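Local coordinates for protein magnesium transporter (Enterococcus faecalis, PDB 2OUX) that probably carries magnesium ions across the cell membrane as a homodimer, here represented by its cytosolic part, a helical N domain followed by a pair of CBS domains, at residues L63-D68 and M92-Y97; K78-A82 and Q112-Y116; F12-L16 and G40-Q44; T172-V176 and V188-L194. All blocks are in the same frame, centred on the assembly; numbering follows the deposited sequence.

Contact 1: L63-D68 and M92-Y97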
loop_
_atom_site.group_PDB
_atom_site.type_symbol
_atom_site.label_atom_id
_atom_site.label_comp_id
_atom_site.label_asym_id
_atom_site.label_seq_id
_atom_site.Cartn_x
_atom_site.Cartn_y
_atom_site.Cartn_z
ATOM N N LEU A 63 -12.540 17.613 -9.885
ATOM C CA LEU A 63 -12.511 18.302 -8.604
ATOM C C LEU A 63 -12.650 17.289 -7.465
ATOM O O LEU A 63 -12.096 17.469 -6.388
ATOM C CB LEU A 63 -13.634 19.329 -8.524
ATOM C CG LEU A 63 -13.394 20.380 -7.446
ATOM C CD1 LEU A 63 -12.217 21.255 -7.844
ATOM C CD2 LEU A 63 -14.643 21.211 -7.258
ATOM N N ALA A 64 -13.385 16.220 -7.721
ATOM C CA ALA A 64 -13.578 15.177 -6.721
ATOM C C ALA A 64 -12.260 14.451 -6.408
ATOM O O ALA A 64 -11.996 14.097 -5.262
ATOM C CB ALA A 64 -14.625 14.183 -7.207
ATOM N N ASP A 65 -11.432 14.235 -7.424
ATOM C CA ASP A 65 -10.161 13.555 -7.204
ATOM C C ASP A 65 -9.350 14.321 -6.167
ATOM O O ASP A 65 -8.610 13.738 -5.370
ATOM C CB ASP A 65 -9.342 13.485 -8.497
ATOM C CG ASP A 65 -9.955 12.580 -9.527
ATOM O OD1 ASP A 65 -10.446 11.500 -9.148
ATOM O OD2 ASP A 65 -9.931 12.944 -10.722
HETATM N N MSE A 66 -9.483 15.639 -6.200
HETATM C CA MSE A 66 -8.748 16.471 -5.274
HETATM C C MSE A 66 -9.404 16.480 -3.898
HETATM O O MSE A 66 -8.718 16.310 -2.887
HETATM C CB MSE A 66 -8.638 17.902 -5.806
HETATM C CG MSE A 66 -7.978 18.853 -4.817
HETATM SE SE MSE A 66 -8.159 20.709 -5.297
HETATM C CE MSE A 66 -10.064 20.876 -5.061
ATOM N N PHE A 67 -10.721 16.675 -3.849
ATOM C CA PHE A 67 -11.407 16.701 -2.563
ATOM C C PHE A 67 -11.199 15.424 -1.766
ATOM O O PHE A 67 -11.058 15.480 -0.546
ATOM C CB PHE A 67 -12.896 16.995 -2.737
ATOM C CG PHE A 67 -13.234 18.444 -2.550
ATOM C CD1 PHE A 67 -12.953 19.371 -3.548
ATOM C CD2 PHE A 67 -13.754 18.900 -1.344
ATOM C CE1 PHE A 67 -13.180 20.731 -3.346
ATOM C CE2 PHE A 67 -13.982 20.254 -1.135
ATOM C CZ PHE A 67 -13.694 21.173 -2.139
ATOM N N ASP A 68 -11.156 14.282 -2.449
ATOM C CA ASP A 68 -10.921 13.010 -1.774
ATOM C C ASP A 68 -9.824 13.153 -0.723
ATOM O O ASP A 68 -9.859 12.491 0.302
ATOM C CB ASP A 68 -10.462 11.920 -2.759
ATOM C CG ASP A 68 -11.588 11.356 -3.581
ATOM O OD1 ASP A 68 -12.680 11.137 -3.022
ATOM O OD2 ASP A 68 -11.368 11.112 -4.787
HETATM N N MSE A 92 -20.020 16.514 -7.930
HETATM C CA MSE A 92 -18.680 16.337 -7.400
HETATM C C MSE A 92 -18.699 15.369 -6.217
HETATM O O MSE A 92 -17.784 14.559 -6.064
HETATM C CB MSE A 92 -18.116 17.704 -6.992
HETATM C CG MSE A 92 -16.650 17.703 -6.598
HETATM SE SE MSE A 92 -16.361 17.204 -4.755
HETATM C CE MSE A 92 -16.145 18.978 -4.008
ATOM N N LEU A 93 -19.739 15.448 -5.387
ATOM C CA LEU A 93 -19.852 14.551 -4.241
ATOM C C LEU A 93 -20.086 13.138 -4.753
ATOM O O LEU A 93 -19.594 12.169 -4.173
ATOM C CB LEU A 93 -21.011 14.963 -3.324
ATOM C CG LEU A 93 -20.797 16.147 -2.373
ATOM C CD1 LEU A 93 -22.150 16.675 -1.902
ATOM C CD2 LEU A 93 -19.929 15.722 -1.188
ATOM N N ALA A 94 -20.824 13.035 -5.852
ATOM C CA ALA A 94 -21.132 11.746 -6.455
ATOM C C ALA A 94 -19.922 11.105 -7.135
ATOM O O ALA A 94 -19.944 9.917 -7.454
ATOM C CB ALA A 94 -22.262 11.902 -7.464
ATOM N N GLU A 95 -18.868 11.884 -7.354
ATOM C CA GLU A 95 -17.670 11.364 -8.008
ATOM C C GLU A 95 -16.550 11.007 -7.037
ATOM O O GLU A 95 -15.629 10.287 -7.396
ATOM C CB GLU A 95 -17.141 12.374 -9.034
ATOM C CG GLU A 95 -17.988 12.510 -10.283
ATOM C CD GLU A 95 -18.227 11.180 -10.974
ATOM O OE1 GLU A 95 -17.338 10.300 -10.924
ATOM O OE2 GLU A 95 -19.305 11.016 -11.582
HETATM N N MSE A 96 -16.620 11.521 -5.815
HETATM C CA MSE A 96 -15.594 11.233 -4.817
HETATM C C MSE A 96 -15.717 9.776 -4.409
HETATM O O MSE A 96 -16.714 9.123 -4.713
HETATM C CB MSE A 96 -15.798 12.094 -3.560
HETATM C CG MSE A 96 -15.625 13.597 -3.744
HETATM SE SE MSE A 96 -16.190 14.642 -2.186
HETATM C CE MSE A 96 -14.870 14.043 -0.898
ATOM N N TYR A 97 -14.701 9.251 -3.735
ATOM C CA TYR A 97 -14.808 7.882 -3.246
ATOM C C TYR A 97 -15.818 7.959 -2.113
ATOM O O TYR A 97 -15.798 8.898 -1.306
ATOM C CB TYR A 97 -13.463 7.367 -2.738
ATOM C CG TYR A 97 -12.542 7.035 -3.871
ATOM C CD1 TYR A 97 -12.830 5.973 -4.731
ATOM C CD2 TYR A 97 -11.417 7.815 -4.131
ATOM C CE1 TYR A 97 -12.021 5.695 -5.828
ATOM C CE2 TYR A 97 -10.596 7.546 -5.230
ATOM C CZ TYR A 97 -10.908 6.487 -6.073
ATOM O OH TYR A 97 -10.119 6.219 -7.164
#
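Phe67 and selenomethionine Met92 lock together where helices 60-67 and 86-93 meet in the all-helical N domain of the transporter, and the geometry at this end is tight. The Met92 side chain bends at chi2 and again beyond it, which lays its methyl over the middle of the phenyl ring: CE stands 3.3 Å from the ring centroid of Phe67, only 14° off the normal, a CH-pi contact. The selenium approaches the same ring obliquely, a Met-aromatic contact. Next along, Ala64 fits its single methyl against the opposite backbone, with Ala64 CB 3.4 Å from Met92 O and 3.7 Å from Met96 CG; the small side chain lets the two backbones come within 4.8 Å, measured between Ala64 CA and Met96 CA. Leu63 adds an apolar touch to Met92, and its side chain also touches helix 48-57.

The solvent side is looser. Glu95 offers Ala64 little beyond its CB, then turns its carboxylate away to a salt bridge with Lys61, and the Tyr97 ring is partly exposed. The Tyr97 and Asp68 side chains cross at about a right angle, although carboxylate and ring are only 30° apart in plane, with Asp68 OD2 3.4 Å from Tyr97 CD2. Tyr97 is the N-cap of helix 98-107, which carries Asp99, a magnesium ligand together with Asp252. Asp68 is the buried, firmly bonded exception here: its OD1 accepts from Asn100 ND2 and, across the contact, from Tyr97 N, 2.9 Å away and nearly straight at 163°, arriving on the syn side of the carboxylate.

Contact 2: K78-A82 and Q112-Y116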
loop_
_atom_site.group_PDB
_atom_site.type_symbol
_atom_site.label_atom_id
_atom_site.label_comp_id
_atom_site.label_asym_id
_atom_site.label_seq_id
_atom_site.Cartn_x
_atom_site.Cartn_y
_atom_site.Cartn_z
ATOM N N LYS A 78 -18.220 23.360 4.129
ATOM C CA LYS A 78 -19.452 24.123 4.245
ATOM C C LYS A 78 -19.495 25.202 3.156
ATOM O O LYS A 78 -20.272 25.097 2.201
ATOM C CB LYS A 78 -19.544 24.773 5.633
ATOM C CG LYS A 78 -19.812 23.795 6.771
ATOM C CD LYS A 78 -20.059 24.510 8.099
ATOM C CE LYS A 78 -20.305 23.503 9.215
ATOM N NZ LYS A 78 -20.507 24.154 10.535
ATOM N N ASP A 79 -18.671 26.242 3.297
ATOM C CA ASP A 79 -18.648 27.298 2.295
ATOM C C ASP A 79 -17.904 26.949 1.003
ATOM O O ASP A 79 -18.179 27.566 -0.029
ATOM C CB ASP A 79 -18.125 28.628 2.863
ATOM C CG ASP A 79 -17.176 28.448 4.020
ATOM O OD1 ASP A 79 -16.261 27.611 3.914
ATOM O OD2 ASP A 79 -17.341 29.166 5.030
ATOM N N TYR A 80 -16.967 25.994 1.027
ATOM C CA TYR A 80 -16.314 25.621 -0.234
ATOM C C TYR A 80 -17.468 25.121 -1.084
ATOM O O TYR A 80 -17.642 25.518 -2.234
ATOM C CB TYR A 80 -15.325 24.461 -0.083
ATOM C CG TYR A 80 -13.937 24.825 0.390
ATOM C CD1 TYR A 80 -13.306 25.992 -0.043
ATOM C CD2 TYR A 80 -13.235 23.974 1.248
ATOM C CE1 TYR A 80 -12.008 26.301 0.366
ATOM C CE2 TYR A 80 -11.937 24.273 1.660
ATOM C CZ TYR A 80 -11.332 25.434 1.218
ATOM O OH TYR A 80 -10.051 25.724 1.623
ATOM N N LEU A 81 -18.270 24.246 -0.486
ATOM C CA LEU A 81 -19.415 23.675 -1.170
ATOM C C LEU A 81 -20.509 24.707 -1.438
ATOM O O LEU A 81 -21.148 24.681 -2.489
ATOM C CB LEU A 81 -19.992 22.516 -0.354
ATOM C CG LEU A 81 -19.064 21.353 0.018
ATOM C CD1 LEU A 81 -19.908 20.084 0.106
ATOM C CD2 LEU A 81 -17.968 21.168 -1.026
ATOM N N ALA A 82 -20.723 25.610 -0.484
ATOM C CA ALA A 82 -21.744 26.642 -0.622
ATOM C C ALA A 82 -21.493 27.528 -1.839
ATOM O O ALA A 82 -22.405 27.769 -2.629
ATOM C CB ALA A 82 -21.797 27.489 0.633
ATOM N N GLN A 112 -27.482 21.324 4.625
ATOM C CA GLN A 112 -26.718 21.116 3.396
ATOM C C GLN A 112 -26.703 19.639 3.020
ATOM O O GLN A 112 -26.987 19.275 1.880
ATOM C CB GLN A 112 -25.273 21.616 3.558
ATOM C CG GLN A 112 -25.095 23.131 3.445
ATOM C CD GLN A 112 -23.626 23.557 3.373
ATOM O OE1 GLN A 112 -22.880 23.443 4.352
ATOM N NE2 GLN A 112 -23.207 24.045 2.207
ATOM N N LYS A 113 -26.383 18.798 3.998
ATOM C CA LYS A 113 -26.313 17.354 3.807
ATOM C C LYS A 113 -27.527 16.773 3.074
ATOM O O LYS A 113 -27.379 15.957 2.165
ATOM C CB LYS A 113 -26.139 16.672 5.167
ATOM C CG LYS A 113 -26.002 15.166 5.106
ATOM C CD LYS A 113 -25.802 14.589 6.495
ATOM C CE LYS A 113 -25.770 13.070 6.458
ATOM N NZ LYS A 113 -27.037 12.508 5.895
ATOM N N ALA A 114 -28.729 17.195 3.456
ATOM C CA ALA A 114 -29.930 16.687 2.801
ATOM C C ALA A 114 -30.126 17.340 1.443
ATOM O O ALA A 114 -30.526 16.684 0.481
ATOM C CB ALA A 114 -31.156 16.933 3.673
ATOM N N LYS A 115 -29.838 18.633 1.365
ATOM C CA LYS A 115 -30.008 19.364 0.118
ATOM C C LYS A 115 -29.122 18.801 -1.001
ATOM O O LYS A 115 -29.605 18.547 -2.105
ATOM C CB LYS A 115 -29.725 20.861 0.341
ATOM C CG LYS A 115 -28.304 21.300 0.054
ATOM C CD LYS A 115 -28.229 22.119 -1.233
ATOM C CE LYS A 115 -28.670 23.556 -1.001
ATOM N NZ LYS A 115 -27.808 24.230 0.023
ATOM N N TYR A 116 -27.834 18.597 -0.719
ATOM C CA TYR A 116 -26.925 18.057 -1.728
ATOM C C TYR A 116 -27.322 16.629 -2.047
ATOM O O TYR A 116 -27.303 16.204 -3.198
ATOM C CB TYR A 116 -25.479 18.079 -1.234
ATOM C CG TYR A 116 -24.919 19.462 -1.029
ATOM C CD1 TYR A 116 -24.963 20.414 -2.048
ATOM C CD2 TYR A 116 -24.352 19.828 0.189
ATOM C CE1 TYR A 116 -24.454 21.702 -1.855
ATOM C CE2 TYR A 116 -23.840 21.106 0.389
ATOM C CZ TYR A 116 -23.899 22.040 -0.633
ATOM O OH TYR A 116 -23.427 23.317 -0.420
#
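Gln112 sets its CG opposite its own carbonyl carbon (chi1 -78°) and continues extended (chi2 -170°), which carries its amide across to the backbone of Lys78. There NE2 of Gln112 donates to Lys78 O over 3.1 Å, almost straight at 170°, with the acceptor lying close to the amide plane while the donor is tilted out of the carbonyl plane. The same oxygen accepts from Ala82 N at 2.8 Å, the first-turn bond of the helix for which Lys78 is the N-cap; one carbonyl is thus shared by its own helix and the neighbouring one. A weak bond of 2.7 Å from Gln112 NE2 to Tyr116 OH ties the amide to the next turn of its helix.

Beside this polar patch Tyr116 crosses Leu81 at a slant, with Leu81 CB 3.9 Å from Tyr116 CZ, and CD1 of Leu81 lies near the ring's CE2 side. Leu104 and Leu108 close over Leu81, and Ala89 and Leu93 line Tyr116. The ammonium of Lys78 leads away to a salt bridge with Asp109. Within the helical MgtE N domain, the defining feature here is a side-chain amide from helix 110-118 hydrogen-bonded to the N-cap carbonyl of helix 79-83.

Contact 3: F12-L16 and G40-Q44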
loop_
_atom_site.group_PDB
_atom_site.type_symbol
_atom_site.label_atom_id
_atom_site.label_comp_id
_atom_site.label_asym_id
_atom_site.label_seq_id
_atom_site.Cartn_x
_atom_site.Cartn_y
_atom_site.Cartn_z
ATOM N N PHE A 12 3.361 26.705 -8.193
ATOM C CA PHE A 12 2.113 27.351 -7.811
ATOM C C PHE A 12 2.006 28.756 -8.404
ATOM O O PHE A 12 0.938 29.161 -8.859
ATOM C CB PHE A 12 1.994 27.415 -6.283
ATOM C CG PHE A 12 1.557 26.118 -5.645
ATOM C CD1 PHE A 12 1.443 24.948 -6.396
ATOM C CD2 PHE A 12 1.254 26.067 -4.291
ATOM C CE1 PHE A 12 1.031 23.754 -5.808
ATOM C CE2 PHE A 12 0.841 24.873 -3.693
ATOM C CZ PHE A 12 0.731 23.716 -4.455
ATOM N N ALA A 13 3.119 29.486 -8.407
ATOM C CA ALA A 13 3.159 30.847 -8.942
ATOM C C ALA A 13 2.785 30.881 -10.422
ATOM O O ALA A 13 2.014 31.740 -10.855
ATOM C CB ALA A 13 4.550 31.451 -8.736
ATOM N N LEU A 14 3.347 29.956 -11.197
ATOM C CA LEU A 14 3.044 29.868 -12.620
ATOM C C LEU A 14 1.568 29.524 -12.758
ATOM O O LEU A 14 0.852 30.104 -13.574
ATOM C CB LEU A 14 3.884 28.773 -13.285
ATOM C CG LEU A 14 5.288 29.085 -13.823
ATOM C CD1 LEU A 14 6.193 29.675 -12.740
ATOM C CD2 LEU A 14 5.872 27.798 -14.369
ATOM N N LEU A 15 1.125 28.568 -11.947
ATOM C CA LEU A 15 -0.263 28.122 -11.949
ATOM C C LEU A 15 -1.221 29.279 -11.680
ATOM O O LEU A 15 -2.218 29.436 -12.381
ATOM C CB LEU A 15 -0.472 27.047 -10.886
ATOM C CG LEU A 15 -0.982 25.667 -11.294
ATOM C CD1 LEU A 15 -1.284 24.880 -10.024
ATOM C CD2 LEU A 15 -2.234 25.779 -12.147
ATOM N N LEU A 16 -0.923 30.075 -10.656
ATOM C CA LEU A 16 -1.764 31.225 -10.300
ATOM C C LEU A 16 -1.892 32.207 -11.462
ATOM O O LEU A 16 -2.939 32.818 -11.662
ATOM C CB LEU A 16 -1.187 31.966 -9.085
ATOM C CG LEU A 16 -1.947 31.823 -7.756
ATOM C CD1 LEU A 16 -1.176 32.509 -6.628
ATOM C CD2 LEU A 16 -3.333 32.419 -7.891
ATOM N N GLY A 40 -4.561 19.969 -3.796
ATOM C CA GLY A 40 -5.285 20.443 -2.631
ATOM C C GLY A 40 -4.639 21.654 -1.973
ATOM O O GLY A 40 -5.324 22.592 -1.563
ATOM N N GLN A 41 -3.317 21.640 -1.864
ATOM C CA GLN A 41 -2.605 22.753 -1.255
ATOM C C GLN A 41 -2.755 24.011 -2.103
ATOM O O GLN A 41 -3.029 25.093 -1.581
ATOM C CB GLN A 41 -1.128 22.398 -1.084
ATOM C CG GLN A 41 -0.910 21.239 -0.127
ATOM C CD GLN A 41 -1.529 21.500 1.236
ATOM O OE1 GLN A 41 -1.022 22.310 2.010
ATOM N NE2 GLN A 41 -2.637 20.824 1.527
ATOM N N PHE A 42 -2.568 23.867 -3.411
ATOM C CA PHE A 42 -2.712 24.993 -4.322
ATOM C C PHE A 42 -4.100 25.587 -4.121
ATOM O O PHE A 42 -4.236 26.774 -3.842
ATOM C CB PHE A 42 -2.563 24.538 -5.777
ATOM C CG PHE A 42 -2.821 25.629 -6.779
ATOM C CD1 PHE A 42 -1.897 26.656 -6.967
ATOM C CD2 PHE A 42 -4.000 25.647 -7.512
ATOM C CE1 PHE A 42 -2.146 27.687 -7.870
ATOM C CE2 PHE A 42 -4.257 26.669 -8.413
ATOM C CZ PHE A 42 -3.326 27.695 -8.595
ATOM N N TYR A 43 -5.121 24.745 -4.240
ATOM C CA TYR A 43 -6.511 25.168 -4.078
ATOM C C TYR A 43 -6.831 25.824 -2.738
ATOM O O TYR A 43 -7.603 26.779 -2.681
ATOM C CB TYR A 43 -7.441 23.975 -4.294
ATOM C CG TYR A 43 -8.892 24.203 -3.912
ATOM C CD1 TYR A 43 -9.339 23.979 -2.608
ATOM C CD2 TYR A 43 -9.831 24.587 -4.868
ATOM C CE1 TYR A 43 -10.690 24.128 -2.269
ATOM C CE2 TYR A 43 -11.183 24.738 -4.542
ATOM C CZ TYR A 43 -11.608 24.504 -3.244
ATOM O OH TYR A 43 -12.951 24.623 -2.940
ATOM N N GLN A 44 -6.246 25.314 -1.662
ATOM C CA GLN A 44 -6.500 25.870 -0.339
ATOM C C GLN A 44 -5.747 27.176 -0.092
ATOM O O GLN A 44 -5.833 27.751 0.988
ATOM C CB GLN A 44 -6.143 24.839 0.739
ATOM C CG GLN A 44 -7.114 23.670 0.797
ATOM C CD GLN A 44 -6.684 22.585 1.769
ATOM O OE1 GLN A 44 -6.622 22.800 2.982
ATOM N NE2 GLN A 44 -6.379 21.407 1.237
#
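The carbonyl oxygen of Phe12 is approached from two directions: Leu16 N donates to it at 2.7 Å as the regular helix bond, and the ring of Phe42 from the other helix brings its CE1 to 3.6 Å from Phe12 O, near the ring plane. The contact joins helix 8-20 to helix 36-43 in the helical N-terminal part of the chain, and aromatic rings carry it.

Phe42 is the centre. Its CG lies trans to the backbone N (chi1 175°), a setting that sends the ring out from helix 36-43 into the groove between Phe12 and Leu15. Against Phe12 it makes a T-shaped pair, the edge of Phe42 directed at the face of Phe12, with centroids 5.3 Å apart and planes inclined at 67°. The methylene of Phe42 lies over the same Phe12 face: CB is 3.8 Å from that ring's centroid, displaced toward the rim, so ring and methylene of one residue cover a single phenyl. The Phe12 ring also reaches the backbone of its partner, CZ standing 3.5 Å from Phe42 N, and brushes CB of Gln41.

Leu16 contributes a lighter touch at the margin, and Gln41 turns its amide end away. On the more enclosed side, Leu15 is backed by Phe27, Leu30 and Phe31, and Phe27 also touches Phe42, so helix 24-31 completes the hydrophobic cluster. Two carbons of Leu15 meet the Phe42 ring: CB lies 3.5 Å from its CE1, while CD1 stands over its centre, 3.4 Å from the Phe42 centroid and just 5° off the normal.

Contact 4: T172-V176 and V188-L194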
loop_
_atom_site.group_PDB
_atom_site.type_symbol
_atom_site.label_atom_id
_atom_site.label_comp_id
_atom_site.label_asym_id
_atom_site.label_seq_id
_atom_site.Cartn_x
_atom_site.Cartn_y
_atom_site.Cartn_z
ATOM N N THR A 172 -8.447 0.658 -5.377
ATOM C CA THR A 172 -7.214 -0.054 -5.656
ATOM C C THR A 172 -7.536 -1.352 -6.384
ATOM O O THR A 172 -8.615 -1.918 -6.218
ATOM C CB THR A 172 -6.474 -0.409 -4.359
ATOM O OG1 THR A 172 -5.194 -0.960 -4.678
ATOM C CG2 THR A 172 -7.275 -1.428 -3.550
ATOM N N ILE A 173 -6.592 -1.814 -7.191
ATOM C CA ILE A 173 -6.756 -3.048 -7.929
ATOM C C ILE A 173 -5.617 -3.966 -7.533
ATOM O O ILE A 173 -5.464 -5.039 -8.095
ATOM C CB ILE A 173 -6.685 -2.812 -9.463
ATOM C CG1 ILE A 173 -5.265 -2.414 -9.883
ATOM C CG2 ILE A 173 -7.680 -1.728 -9.862
ATOM C CD1 ILE A 173 -5.034 -2.519 -11.375
ATOM N N TYR A 174 -4.817 -3.546 -6.557
ATOM C CA TYR A 174 -3.676 -4.350 -6.144
ATOM C C TYR A 174 -4.045 -5.622 -5.413
ATOM O O TYR A 174 -3.204 -6.476 -5.160
ATOM C CB TYR A 174 -2.682 -3.486 -5.363
ATOM C CG TYR A 174 -2.083 -2.427 -6.282
ATOM C CD1 TYR A 174 -1.887 -2.700 -7.636
ATOM C CD2 TYR A 174 -1.761 -1.155 -5.817
ATOM C CE1 TYR A 174 -1.396 -1.729 -8.515
ATOM C CE2 TYR A 174 -1.266 -0.172 -6.687
ATOM C CZ TYR A 174 -1.088 -0.470 -8.039
ATOM O OH TYR A 174 -0.623 0.490 -8.911
ATOM N N TYR A 175 -5.323 -5.740 -5.085
ATOM C CA TYR A 175 -5.852 -6.945 -4.470
ATOM C C TYR A 175 -7.135 -7.179 -5.242
ATOM O O TYR A 175 -7.893 -6.239 -5.484
ATOM C CB TYR A 175 -6.177 -6.748 -2.982
ATOM C CG TYR A 175 -4.994 -6.902 -2.063
ATOM C CD1 TYR A 175 -4.215 -8.051 -2.102
ATOM C CD2 TYR A 175 -4.647 -5.899 -1.159
ATOM C CE1 TYR A 175 -3.121 -8.202 -1.266
ATOM C CE2 TYR A 175 -3.553 -6.039 -0.319
ATOM C CZ TYR A 175 -2.794 -7.190 -0.379
ATOM O OH TYR A 175 -1.699 -7.339 0.438
ATOM N N VAL A 176 -7.368 -8.415 -5.657
ATOM C CA VAL A 176 -8.594 -8.742 -6.376
ATOM C C VAL A 176 -9.339 -9.752 -5.524
ATOM O O VAL A 176 -8.832 -10.837 -5.249
ATOM C CB VAL A 176 -8.301 -9.363 -7.749
ATOM C CG1 VAL A 176 -9.604 -9.647 -8.479
ATOM C CG2 VAL A 176 -7.429 -8.420 -8.568
ATOM N N VAL A 188 -9.025 -14.541 -2.495
ATOM C CA VAL A 188 -8.320 -13.321 -2.867
ATOM C C VAL A 188 -7.040 -13.656 -3.623
ATOM O O VAL A 188 -6.486 -14.747 -3.461
ATOM C CB VAL A 188 -7.937 -12.500 -1.612
ATOM C CG1 VAL A 188 -6.982 -13.300 -0.727
ATOM C CG2 VAL A 188 -7.288 -11.186 -2.021
ATOM N N ILE A 189 -6.594 -12.720 -4.458
ATOM C CA ILE A 189 -5.355 -12.874 -5.207
ATOM C C ILE A 189 -4.761 -11.489 -5.425
ATOM O O ILE A 189 -5.450 -10.580 -5.866
ATOM C CB ILE A 189 -5.557 -13.588 -6.587
ATOM C CG1 ILE A 189 -4.186 -13.951 -7.164
ATOM C CG2 ILE A 189 -6.278 -12.680 -7.581
ATOM C CD1 ILE A 189 -4.232 -14.960 -8.289
ATOM N N SER A 190 -3.490 -11.325 -5.076
ATOM C CA SER A 190 -2.816 -10.044 -5.247
ATOM C C SER A 190 -2.537 -9.857 -6.727
ATOM O O SER A 190 -2.407 -10.830 -7.469
ATOM C CB SER A 190 -1.494 -10.020 -4.486
ATOM O OG SER A 190 -0.594 -10.952 -5.052
ATOM N N LEU A 191 -2.445 -8.610 -7.164
ATOM C CA LEU A 191 -2.184 -8.363 -8.571
ATOM C C LEU A 191 -0.808 -8.910 -8.956
ATOM O O LEU A 191 -0.621 -9.425 -10.062
ATOM C CB LEU A 191 -2.257 -6.868 -8.884
ATOM C CG LEU A 191 -2.066 -6.559 -10.371
ATOM C CD1 LEU A 191 -3.101 -7.340 -11.194
ATOM C CD2 LEU A 191 -2.209 -5.068 -10.606
ATOM N N ARG A 192 0.147 -8.810 -8.035
ATOM C CA ARG A 192 1.491 -9.300 -8.301
ATOM C C ARG A 192 1.552 -10.818 -8.501
ATOM O O ARG A 192 2.475 -11.317 -9.132
ATOM C CB ARG A 192 2.459 -8.870 -7.191
ATOM C CG ARG A 192 2.233 -9.491 -5.812
ATOM C CD ARG A 192 3.186 -8.862 -4.768
ATOM N NE ARG A 192 4.594 -9.160 -5.034
ATOM C CZ ARG A 192 5.622 -8.544 -4.455
ATOM N NH1 ARG A 192 5.417 -7.582 -3.565
ATOM N NH2 ARG A 192 6.860 -8.889 -4.769
ATOM N N ASP A 193 0.585 -11.551 -7.960
ATOM C CA ASP A 193 0.561 -13.002 -8.143
ATOM C C ASP A 193 -0.162 -13.275 -9.441
ATOM O O ASP A 193 0.159 -14.207 -10.182
ATOM C CB ASP A 193 -0.181 -13.697 -7.004
ATOM C CG ASP A 193 0.663 -13.830 -5.768
ATOM O OD1 ASP A 193 1.890 -13.649 -5.875
ATOM O OD2 ASP A 193 0.109 -14.129 -4.693
ATOM N N LEU A 194 -1.140 -12.425 -9.712
ATOM C CA LEU A 194 -1.942 -12.529 -10.912
ATOM C C LEU A 194 -1.129 -12.357 -12.195
ATOM O O LEU A 194 -1.149 -13.226 -13.064
ATOM C CB LEU A 194 -3.054 -11.480 -10.871
ATOM C CG LEU A 194 -4.184 -11.608 -11.887
ATOM C CD1 LEU A 194 -4.902 -12.944 -11.698
ATOM C CD2 LEU A 194 -5.168 -10.461 -11.695
#
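Segments 172-176 and 188-194 run antiparallel, with Val176 and Ile189 a hydrogen-bonded pair and Tyr175 and Ser190 a non-hydrogen-bonded one. Val176 N donates to Ile189 O at 2.9 Å, and Ile189 N returns a bond of 3.0 Å to Val176 O. Past the strand end Leu191 N reaches Tyr174 O at 3.0 Å; this N stands well above the plane of the Tyr174 carbonyl, as the backbone is already entering helix 191-194. Ser190 is the N-cap there, its OG accepting a weak bond from Asp193 N.

Leu191 has CG trans to its backbone N (chi1 -177°), which brings CD2 3.8 Å from Tyr174 CD1, at the edge of that ring and in its plane; the same methyl touches CD1 of Ile173. Farther along, Val176 CB packs on Ile189 CG2 at 3.9 Å, and the Tyr175 ring meets Ser190 obliquely, its CE1 near Ser190 CB. Tyr175 is about 4 Å, nearest side-chain atoms, from a bound magnesium ion; nearby Tyr177 and Ala234 ligate one.

Tyr174 OH accepts from Arg192 N of the second subunit, placing the contact at the dimer interface. Within the first CBS domain, strand 149-150 flanks 175-179; Ile173, Leu191 and Leu194 pack on helix 156-166, and Ile189 touches helix 203-206.

From the N terminus, contact 3 comes first, returning helix 36-43 to helix 8-20 and closing a loop that includes helix 24-31. Contacts 1 and 2 follow and cross: 78-82 lies between the segments of contact 1, and 92-97 between those of contact 2, so helices 60-67, 79-83, 86-93 and 110-118 interlock. All three touch. Phe67 and Met92 meet Leu81 between contacts 1 and 2, Met66 packs on Tyr43 between contacts 1 and 3, and Tyr80 on Tyr43 between contacts 2 and 3. Contact 4 closes a short hairpin later in the chain, in the first CBS domain, about 25 Å from contact 1 between centres and without touching it.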